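Local coordinates for protein flavin prenyltransferase PAD1, mitochondrial (Aspergillus niger, PDB 6QLG) that probably catalyses the metal-independent transfer of a dimethylallyl group to FMN, making the prenylated flavin cofactor used by ferulic acid decarboxylase, at residues B[57-60]-B[61-65]; B[195-198]-B[199-203]; B[214-217]-B[218-221]. One frame throughout, in Å; residues are numbered along the deposited sequence. Where two conformers were deposited one is given.

Contact 1: B[57-60]-B[61-65]; sequences IKVL and IALRR
Ile-57 and Ile-61, and likewise Val-59 and Leu-63, sit one turn apart on the helix of a beta-alpha-beta unit, the crossover in which helix 53-65 links the parallel strands 42-47 and 69-74. The alpha-helical turn is established by four successive i to i+4 backbone bonds, in which the N atoms of Ile-61, Ala-62, Leu-63 and Arg-64 donate to the O atoms of Ile-57, Lys-58, Val-59 and Leu-60, respectively, at 2.9 to 3.1 Å. Within each of two apolar pairs the side chains lie side by side and point the same way. In the first, Ile-57 CG2 meets Ile-61 CD1 at 4.0 Å; the CG1 branch of Ile-61 stands anti to its own carbonyl carbon (chi1 -66°), which lays CG1 and CD1 back over the carbonyl oxygen of Ile-57. In the second, Val-59 CG1 touches Leu-63 CD1 at 3.8 Å, and Leu-63 CG rests 3.4 Å from Val-59 O. Arg-64 forms a salt bridge with Asp-98 and a hydrogen bond with the carbonyl of Ala-95. Leu-60 and Leu-63 are buried against both strands, reaching Val-45 on one and Thr-70 on the other. Lys-58, salt-bridged to Glu-198, faces helix 197-210, whose Leu-209 packs on Ala-62 and Leu-63; these contacts place the crossover helix between the parallel sheet and helix 197-210.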
loop_
_atom_site.group_PDB
_atom_site.type_symbol
_atom_site.label_atom_id
_atom_site.label_comp_id
_atom_site.label_asym_id
_atom_site.label_seq_id
_atom_site.Cartn_x
_atom_site.Cartn_y
_atom_site.Cartn_z
ATOM N N ILE B 57 -23.225 32.062 -2.495
ATOM C CA ILE B 57 -23.804 33.383 -2.261
ATOM C C ILE B 57 -24.238 33.522 -0.808
ATOM O O ILE B 57 -23.974 34.544 -0.159
ATOM C CB ILE B 57 -24.974 33.633 -3.232
ATOM C CG1 ILE B 57 -24.454 33.824 -4.659
ATOM C CG2 ILE B 57 -25.784 34.846 -2.797
ATOM C CD1 ILE B 57 -25.505 33.603 -5.727
ATOM N N LYS B 58 -24.889 32.493 -0.264
ATOM C CA LYS B 58 -25.359 32.574 1.115
ATOM C C LYS B 58 -24.212 32.499 2.113
ATOM O O LYS B 58 -24.331 33.018 3.229
ATOM C CB LYS B 58 -26.384 31.474 1.384
ATOM C CG LYS B 58 -27.687 31.671 0.628
ATOM C CD LYS B 58 -28.862 31.091 1.389
ATOM C CE LYS B 58 -30.111 31.934 1.197
ATOM N NZ LYS B 58 -30.702 32.331 2.504
ATOM N N VAL B 59 -23.096 31.865 1.740
ATOM C CA VAL B 59 -21.924 31.883 2.610
ATOM C C VAL B 59 -21.366 33.297 2.716
ATOM O O VAL B 59 -21.015 33.762 3.807
ATOM C CB VAL B 59 -20.864 30.885 2.107
ATOM C CG1 VAL B 59 -19.501 31.213 2.695
ATOM C CG2 VAL B 59 -21.265 29.455 2.465
ATOM N N LEU B 60 -21.284 34.008 1.586
ATOM C CA LEU B 60 -20.790 35.381 1.606
ATOM C C LEU B 60 -21.683 36.277 2.459
ATOM O O LEU B 60 -21.190 37.125 3.210
ATOM C CB LEU B 60 -20.693 35.925 0.180
ATOM C CG LEU B 60 -19.541 35.421 -0.689
ATOM C CD1 LEU B 60 -19.758 35.816 -2.142
ATOM C CD2 LEU B 60 -18.213 35.953 -0.181
ATOM N N ILE B 61 -23.001 36.098 2.357
ATOM C CA ILE B 61 -23.929 36.901 3.147
ATOM C C ILE B 61 -23.785 36.582 4.629
ATOM O O ILE B 61 -23.777 37.485 5.475
ATOM C CB ILE B 61 -25.372 36.678 2.655
ATOM C CG1 ILE B 61 -25.543 37.224 1.235
ATOM C CG2 ILE B 61 -26.376 37.322 3.605
ATOM C CD1 ILE B 61 -26.820 36.773 0.559
ATOM N N ALA B 62 -23.655 35.296 4.968
ATOM C CA ALA B 62 -23.553 34.902 6.368
ATOM C C ALA B 62 -22.249 35.387 6.993
ATOM O O ALA B 62 -22.230 35.800 8.158
ATOM C CB ALA B 62 -23.680 33.384 6.497
ATOM N N LEU B 63 -21.150 35.339 6.237
ATOM C CA LEU B 63 -19.869 35.786 6.778
ATOM C C LEU B 63 -19.843 37.299 6.958
ATOM O O LEU B 63 -19.248 37.804 7.917
ATOM C CB LEU B 63 -18.724 35.334 5.872
ATOM C CG LEU B 63 -18.374 33.845 5.872
ATOM C CD1 LEU B 63 -17.342 33.549 4.796
ATOM C CD2 LEU B 63 -17.871 33.408 7.238
ATOM N N ARG B 64 -20.464 38.038 6.036
ATOM C CA ARG B 64 -20.590 39.482 6.212
ATOM C C ARG B 64 -21.354 39.804 7.490
ATOM O O ARG B 64 -20.961 40.687 8.261
ATOM C CB ARG B 64 -21.283 40.097 4.995
ATOM C CG ARG B 64 -21.786 41.519 5.206
ATOM C CD ARG B 64 -21.739 42.312 3.912
ATOM N NE ARG B 64 -20.367 42.511 3.457
ATOM C CZ ARG B 64 -20.036 43.061 2.293
ATOM N NH1 ARG B 64 -18.758 43.201 1.967
ATOM N NH2 ARG B 64 -20.980 43.470 1.454
ATOM N N ARG B 65 -22.447 39.075 7.736
ATOM C CA ARG B 65 -23.211 39.245 8.968
ATOM C C ARG B 65 -22.351 39.009 10.205
ATOM O O ARG B 65 -22.591 39.619 11.252
ATOM C CB ARG B 65 -24.404 38.288 8.963
ATOM C CG ARG B 65 -25.640 38.787 9.687
ATOM C CD ARG B 65 -26.898 38.216 9.044
ATOM N NE ARG B 65 -27.201 38.865 7.770
ATOM C CZ ARG B 65 -28.138 38.453 6.920
ATOM N NH1 ARG B 65 -28.867 37.381 7.198
ATOM N NH2 ARG B 65 -28.342 39.113 5.786
#

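Contact 2: B[195-198]-B[199-203]; sequences GSIE and DLIDQ. With DMA (dimethylallyl diphosphate), chain N.
Ser-196 and Asp-199 meet where a loop turns into helix 197-210: Gly-195 and Ser-196 precede the first turn, and from Ile-197 onward the backbone is helical. Ile-201 N donates to Ile-197 O at 3.0 Å, nearly along the C=O axis, and Asp-202 N to Glu-198 O at 2.8 Å. Ser-196 is the N-cap. Its OG, held between the backbone N and the carbonyl carbon (chi1 68°), accepts from Asp-199 N at 3.2 Å with an N-H...O angle of 150°. The carboxylate of Asp-199 folds back over the same turn, and OD2 takes the N-H of Gly-195 at 3.2 Å on its anti lone pair. Beyond the cap, the Ile-197 and Ile-201 side chains are set at a slant, CG2 of the first 3.8 Å from CD1 of the second, while Ile-197 also packs on Ser-196 of a second subunit. The carboxylates of Glu-198 and Asp-202 stand one turn apart, with Glu-198 OE2 4.7 Å from Asp-202 OD2; Lys-58 of helix 53-65 bridges to both and probably offsets their like charge. Further along, the Gln-203 chain turns at CG (chi2 -92°), carrying NE2 to O3B of dimethylallyl diphosphate in a weak bond, 3.2 Å long, in a pocket completed by Tyr-191, Arg-207 and residues of a third subunit.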
loop_
_atom_site.group_PDB
_atom_site.type_symbol
_atom_site.label_atom_id
_atom_site.label_comp_id
_atom_site.label_asym_id
_atom_site.label_seq_id
_atom_site.Cartn_x
_atom_site.Cartn_y
_atom_site.Cartn_z
ATOM N N GLY B 195 -39.594 24.206 5.462
ATOM C CA GLY B 195 -40.702 24.649 4.647
ATOM C C GLY B 195 -40.310 25.220 3.304
ATOM O O GLY B 195 -41.188 25.642 2.545
ATOM N N SER B 196 -39.018 25.242 2.983
ATOM C CA SER B 196 -38.542 25.810 1.730
ATOM C C SER B 196 -37.139 25.293 1.455
ATOM O O SER B 196 -36.452 24.796 2.351
ATOM C CB SER B 196 -38.542 27.340 1.773
ATOM O OG SER B 196 -37.559 27.813 2.675
ATOM N N ILE B 197 -36.724 25.421 0.192
ATOM C CA ILE B 197 -35.352 25.087 -0.182
ATOM C C ILE B 197 -34.370 25.937 0.612
ATOM O O ILE B 197 -33.335 25.447 1.083
ATOM C CB ILE B 197 -35.156 25.270 -1.698
ATOM C CG1 ILE B 197 -35.940 24.213 -2.479
ATOM C CG2 ILE B 197 -33.678 25.222 -2.062
ATOM C CD1 ILE B 197 -35.974 24.473 -3.973
ATOM N N GLU B 198 -34.691 27.221 0.787
ATOM C CA GLU B 198 -33.786 28.140 1.470
ATOM C C GLU B 198 -33.533 27.725 2.914
ATOM O O GLU B 198 -32.431 27.938 3.434
ATOM C CB GLU B 198 -34.354 29.559 1.409
ATOM C CG GLU B 198 -33.467 30.616 2.037
ATOM C CD GLU B 198 -34.010 32.019 1.850
ATOM O OE1 GLU B 198 -35.249 32.176 1.775
ATOM O OE2 GLU B 198 -33.199 32.966 1.780
ATOM N N ASP B 199 -34.532 27.137 3.579
ATOM C CA ASP B 199 -34.330 26.654 4.942
ATOM C C ASP B 199 -33.246 25.585 4.991
ATOM O O ASP B 199 -32.381 25.604 5.874
ATOM C CB ASP B 199 -35.636 26.097 5.508
ATOM C CG ASP B 199 -36.648 27.178 5.819
ATOM O OD1 ASP B 199 -36.247 28.352 5.974
ATOM O OD2 ASP B 199 -37.847 26.846 5.915
ATOM N N LEU B 200 -33.283 24.638 4.052
ATOM C CA LEU B 200 -32.262 23.599 4.017
ATOM C C LEU B 200 -30.897 24.183 3.675
ATOM O O LEU B 200 -29.880 23.779 4.252
ATOM C CB LEU B 200 -32.669 22.510 3.024
ATOM C CG LEU B 200 -33.897 21.700 3.457
ATOM C CD1 LEU B 200 -34.514 20.928 2.299
ATOM C CD2 LEU B 200 -33.546 20.756 4.604
ATOM N N ILE B 201 -30.857 25.154 2.757
ATOM C CA ILE B 201 -29.596 25.809 2.420
ATOM C C ILE B 201 -29.028 26.532 3.636
ATOM O O ILE B 201 -27.821 26.469 3.905
ATOM C CB ILE B 201 -29.790 26.773 1.234
ATOM C CG1 ILE B 201 -30.182 26.007 -0.030
ATOM C CG2 ILE B 201 -28.518 27.568 0.982
ATOM C CD1 ILE B 201 -30.308 26.888 -1.256
ATOM N N ASP B 202 -29.888 27.225 4.389
ATOM C CA ASP B 202 -29.426 27.966 5.560
ATOM C C ASP B 202 -28.785 27.041 6.587
ATOM O O ASP B 202 -27.783 27.398 7.217
ATOM C CB ASP B 202 -30.591 28.732 6.193
ATOM C CG ASP B 202 -31.037 29.920 5.357
ATOM O OD1 ASP B 202 -30.232 30.422 4.545
ATOM O OD2 ASP B 202 -32.199 30.350 5.515
ATOM N N GLN B 203 -29.353 25.849 6.774
ATOM C CA GLN B 203 -28.765 24.893 7.706
ATOM C C GLN B 203 -27.410 24.400 7.207
ATOM O O GLN B 203 -26.454 24.308 7.986
ATOM C CB GLN B 203 -29.723 23.721 7.930
ATOM C CG GLN B 203 -29.354 22.825 9.103
ATOM C CD GLN B 203 -28.476 21.653 8.693
ATOM O OE1 GLN B 203 -28.184 21.464 7.512
ATOM N NE2 GLN B 203 -28.061 20.854 9.671
HETATM C C1 DMA N . -27.642 14.745 12.449
HETATM O O1 DMA N . -26.548 15.584 12.700
HETATM C C2 DMA N . -27.814 13.762 13.605
HETATM C C3 DMA N . -28.944 13.721 14.281
HETATM C C4 DMA N . -29.100 12.738 15.436
HETATM C C5 DMA N . -30.097 14.654 13.916
HETATM P PA DMA N . -25.142 15.300 11.885
HETATM O O1A DMA N . -25.266 14.009 11.107
HETATM O O2A DMA N . -23.996 15.199 12.862
HETATM O O3A DMA N . -24.841 16.539 10.843
HETATM P PB DMA N . -26.026 17.451 10.156
HETATM O O1B DMA N . -27.244 16.595 9.922
HETATM O O2B DMA N . -25.547 17.988 8.827
HETATM O O3B DMA N . -26.368 18.593 11.082
#

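Contact 3: B[214-217]-B[218-221]; sequences LDTG and DFER
Asp-215 and Arg-221 close a loop segment whose first turn, at Asp-215, is an Asx turn, and which runs beside the dimethylallyl diphosphate pocket. The turn is defined by Gly-217 N donating to Asp-215 OD1 at 3.0 Å. The same oxygen takes Arg-221 NH2, also at 3.0 Å, in a salt bridge with an N-H...O angle of 161°. These two donors reach OD1 from opposite faces of the carboxylate, each well out of its plane, whereas OD1 lies close to the guanidinium plane; the two flat groups are turned 64° against each other. The first torsion of Asp-215, with CG anti to the backbone N (chi1 -175°), brings the carboxylate end alongside Arg-221 NH2. Water 1 makes a second link, donating to Asp-215 OD1 and accepting from Arg-221 NE at 2.9 Å.

Phe-219 brings its CZ corner over one face of the Arg-221 guanidinium, 3.2 Å above the plane and offset toward the rim; the ring is steeply inclined to that plane, not stacked on it. Thr-216 OG1 approaches the ring edge in its plane, 3.6 Å from Phe-219 CD1, and accepts a weak bond from Asp-218 N. Water 2 donates to Thr-216 O.

The stronger partner of Arg-221 is Asp-210 of helix 197-210, which shares NH2 with Asp-215, and NH1 bonds to the carbonyl of Ser-114 of a third subunit. Phe-219 packs on Gln-203 and Arg-207, and Thr-216 on Leu-209, placing the loop along helix 197-210, while Leu-214 reaches back to Leu-63 on helix 53-65.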
loop_
_atom_site.group_PDB
_atom_site.type_symbol
_atom_site.label_atom_id
_atom_site.label_comp_id
_atom_site.label_asym_id
_atom_site.label_seq_id
_atom_site.Cartn_x
_atom_site.Cartn_y
_atom_site.Cartn_z
ATOM N N LEU B 214 -17.632 29.328 13.751
ATOM C CA LEU B 214 -18.528 30.456 13.547
ATOM C C LEU B 214 -19.964 29.978 13.700
ATOM O O LEU B 214 -20.334 28.918 13.185
ATOM C CB LEU B 214 -18.330 31.088 12.163
ATOM C CG LEU B 214 -17.022 31.849 11.944
ATOM C CD1 LEU B 214 -16.781 32.071 10.460
ATOM C CD2 LEU B 214 -17.034 33.175 12.697
ATOM N N ASP B 215 -20.769 30.764 14.410
ATOM C CA ASP B 215 -22.155 30.422 14.719
ATOM C C ASP B 215 -23.057 31.459 14.057
ATOM O O ASP B 215 -23.175 32.588 14.542
ATOM C CB ASP B 215 -22.374 30.371 16.230
ATOM C CG ASP B 215 -23.767 29.895 16.611
ATOM O OD1 ASP B 215 -24.557 29.538 15.711
ATOM O OD2 ASP B 215 -24.070 29.876 17.822
ATOM N N THR B 216 -23.696 31.078 12.946
ATOM C CA THR B 216 -24.625 31.991 12.290
ATOM C C THR B 216 -25.854 32.271 13.144
ATOM O O THR B 216 -26.494 33.311 12.959
ATOM C CB THR B 216 -25.076 31.434 10.936
ATOM O OG1 THR B 216 -25.803 30.214 11.132
ATOM C CG2 THR B 216 -23.879 31.177 10.028
ATOM N N GLY B 217 -26.198 31.368 14.063
ATOM C CA GLY B 217 -27.418 31.506 14.836
ATOM C C GLY B 217 -28.673 31.578 14.002
ATOM O O GLY B 217 -29.699 32.071 14.478
ATOM N N ASP B 218 -28.629 31.097 12.760
ATOM C CA ASP B 218 -29.753 31.214 11.840
ATOM C C ASP B 218 -30.270 29.848 11.404
ATOM O O ASP B 218 -30.845 29.709 10.323
ATOM C CB ASP B 218 -29.366 32.063 10.628
ATOM C CG ASP B 218 -29.342 33.549 10.942
ATOM O OD1 ASP B 218 -30.022 33.964 11.905
ATOM O OD2 ASP B 218 -28.644 34.302 10.231
ATOM N N PHE B 219 -30.071 28.831 12.239
ATOM C CA PHE B 219 -30.622 27.509 11.980
ATOM C C PHE B 219 -30.738 26.770 13.305
ATOM O O PHE B 219 -30.023 27.063 14.266
ATOM C CB PHE B 219 -29.767 26.715 10.980
ATOM C CG PHE B 219 -28.487 26.184 11.560
ATOM C CD1 PHE B 219 -27.381 27.006 11.700
ATOM C CD2 PHE B 219 -28.388 24.862 11.960
ATOM C CE1 PHE B 219 -26.200 26.520 12.232
ATOM C CE2 PHE B 219 -27.211 24.371 12.493
ATOM C CZ PHE B 219 -26.115 25.201 12.628
ATOM N N GLU B 220 -31.652 25.803 13.346
ATOM C CA GLU B 220 -31.950 25.063 14.567
ATOM C C GLU B 220 -30.955 23.917 14.713
ATOM O O GLU B 220 -30.973 22.964 13.927
ATOM C CB GLU B 220 -33.385 24.541 14.543
ATOM N N ARG B 221 -30.088 24.009 15.717
ATOM C CA ARG B 221 -29.185 22.912 16.026
ATOM C C ARG B 221 -29.959 21.760 16.658
ATOM O O ARG B 221 -30.977 21.960 17.327
ATOM C CB ARG B 221 -28.075 23.383 16.967
ATOM C CG ARG B 221 -27.315 24.589 16.450
ATOM C CD ARG B 221 -26.089 24.900 17.292
ATOM N NE ARG B 221 -25.286 25.946 16.666
ATOM C CZ ARG B 221 -24.424 25.735 15.676
ATOM N NH1 ARG B 221 -24.236 24.506 15.206
ATOM N NH2 ARG B 221 -23.743 26.750 15.160
HETATM O O HOH W 1 -26.722 28.341 17.346
HETATM O O HOH W 2 -28.621 35.019 13.674
#

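How the contacts relate
Contact 1 has the most buried side chains, its leucines set against the sheet; contact 2 is partly buried and contact 3 lies at the surface of its chain, and both meet neighbouring subunits, contact 2 a second and contact 3 a third. Contact 1 consists of regular backbone bonds and aliphatic pairs, contact 2 adds a side-chain cap to the same helical bonding, and the irregular loop of contact 3 relies on a salt bridge with ordered waters. Lys-58 ties contact 1 to contact 2. Leu-63 CD2 meets Leu-214 CD1 at 3.7 Å, joining contacts 1 and 3. Between contacts 2 and 3, Gln-203 CG packs on Phe-219 CD2 beside the bound diphosphate.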